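Local coordinates for protein mitochondrial import inner membrane translocase subunit TIM8 (Saccharomyces cerevisiae, PDB 3CJH) that acts as a chaperone of the mitochondrial intermembrane space, helping to import and insert some multi-pass proteins into the inner membrane and passing beta-barrel precursors to the outer-membrane sorting machinery, at residues 20-23 / 24-28. Numbering follows the deposited sequence.
Sequences ICFK and KCVES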
loop_
_atom_site.group_PDB
_atom_site.type_symbol
_atom_site.label_atom_id
_atom_site.label_comp_id
_atom_site.label_asym_id
_atom_site.label_seq_id
_atom_site.Cartn_x
_atom_site.Cartn_y
_atom_site.Cartn_z
ATOM N N ILE B 20 2.108 -8.642 5.595
ATOM C CA ILE B 20 2.249 -8.974 4.169
ATOM C C ILE B 20 1.665 -10.346 3.864
ATOM O O ILE B 20 0.884 -10.503 2.920
ATOM C CB ILE B 20 3.722 -8.990 3.624
ATOM C CG1 ILE B 20 4.722 -8.295 4.558
ATOM C CG2 ILE B 20 3.745 -8.345 2.209
ATOM C CD1 ILE B 20 6.060 -7.925 3.908
ATOM N N CYS B 21 2.064 -11.335 4.662
ATOM C CA CYS B 21 1.727 -12.730 4.384
ATOM C C CYS B 21 0.275 -13.052 4.647
ATOM O O CYS B 21 -0.324 -13.845 3.937
ATOM C CB CYS B 21 2.624 -13.669 5.173
ATOM S SG CYS B 21 4.328 -13.679 4.578
ATOM N N PHE B 22 -0.309 -12.427 5.654
ATOM C CA PHE B 22 -1.736 -12.652 5.952
ATOM C C PHE B 22 -2.611 -12.315 4.732
ATOM O O PHE B 22 -3.476 -13.088 4.336
ATOM C CB PHE B 22 -2.154 -11.808 7.132
ATOM C CG PHE B 22 -3.601 -11.964 7.511
ATOM C CD1 PHE B 22 -4.010 -13.013 8.302
ATOM C CD2 PHE B 22 -4.548 -11.035 7.112
ATOM C CE1 PHE B 22 -5.351 -13.143 8.674
ATOM C CE2 PHE B 22 -5.878 -11.172 7.484
ATOM C CZ PHE B 22 -6.275 -12.221 8.261
ATOM N N LYS B 23 -2.362 -11.156 4.134
ATOM C CA LYS B 23 -3.050 -10.751 2.910
ATOM C C LYS B 23 -2.951 -11.787 1.796
ATOM O O LYS B 23 -3.948 -12.107 1.132
ATOM C CB LYS B 23 -2.424 -9.489 2.360
ATOM C CG LYS B 23 -2.555 -8.259 3.224
ATOM C CD LYS B 23 -1.759 -7.082 2.604
ATOM C CE LYS B 23 -2.165 -5.713 3.212
ATOM N NZ LYS B 23 -1.978 -4.524 2.259
ATOM N N LYS B 24 -1.739 -12.292 1.593
ATOM C CA LYS B 24 -1.445 -13.206 0.493
ATOM C C LYS B 24 -1.918 -14.630 0.709
ATOM O O LYS B 24 -2.271 -15.293 -0.264
ATOM C CB LYS B 24 0.061 -13.186 0.173
ATOM C CG LYS B 24 0.474 -11.809 -0.328
ATOM C CD LYS B 24 1.944 -11.647 -0.706
ATOM C CE LYS B 24 2.151 -10.298 -1.433
ATOM N NZ LYS B 24 3.380 -10.277 -2.283
ATOM N N CYS B 25 -1.939 -15.098 1.956
ATOM C CA CYS B 25 -2.314 -16.495 2.268
ATOM C C CYS B 25 -3.715 -16.731 2.838
ATOM O O CYS B 25 -4.259 -17.829 2.681
ATOM C CB CYS B 25 -1.337 -17.107 3.246
ATOM S SG CYS B 25 0.271 -17.347 2.542
ATOM N N VAL B 26 -4.268 -15.746 3.542
ATOM C CA VAL B 26 -5.631 -15.852 4.047
ATOM C C VAL B 26 -6.530 -15.189 3.035
ATOM O O VAL B 26 -6.702 -13.963 3.056
ATOM C CB VAL B 26 -5.817 -15.159 5.389
ATOM C CG1 VAL B 26 -7.283 -15.219 5.792
ATOM C CG2 VAL B 26 -4.935 -15.788 6.461
ATOM N N GLU B 27 -7.099 -15.986 2.137
ATOM C CA GLU B 27 -7.842 -15.404 1.040
ATOM C C GLU B 27 -9.252 -14.987 1.467
ATOM O O GLU B 27 -9.870 -14.120 0.834
ATOM C CB GLU B 27 -7.874 -16.337 -0.178
ATOM C CG GLU B 27 -9.183 -17.155 -0.407
ATOM C CD GLU B 27 -9.056 -18.638 -0.146
ATOM O OE1 GLU B 27 -10.117 -19.281 0.027
ATOM O OE2 GLU B 27 -7.917 -19.165 -0.126
ATOM N N SER B 28 -9.743 -15.596 2.547
ATOM C CA SER B 28 -11.114 -15.381 3.006
ATOM C C SER B 28 -11.288 -15.878 4.432
ATOM O O SER B 28 -10.614 -16.814 4.838
ATOM C CB SER B 28 -12.066 -16.170 2.118
ATOM O OG SER B 28 -11.746 -17.565 2.171
#
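The first CX3C half of the twin CX3C motif closes helix 7-25, and Phe22 and Val26 pack together at this C-terminal end. Val26 is the first residue to leave helical geometry, yet its N still donates to Phe22 O at 2.9 Å. One residue back, Cys25 N bonds to Cys21 O at 2.8 Å. The preceding bond, from Lys24 N to Ile20 O, is weak. CG of Phe22 stands anti to the backbone N (chi1 180°), which turns a face of the ring onto Val26. Val26 CB sits over that face, 4.0 Å from the centroid of the Phe22 ring, in a CH-pi contact. Val26 CG2 touches Phe22 CD1 and CE1, both at 3.5 Å. An alanine in place of Phe22 would probably leave Val26 without its aromatic cover and lose the ring's contact with a chain of another protein in the assembly. Cys21 and Cys25, one turn apart, form disulfides with Cys45 and Cys41 respectively, and both also pack on Leu42. Two such bonds tying helix 7-25 to helix 36-62 make the disulfide-linked helical hairpin characteristic of the small Tim family.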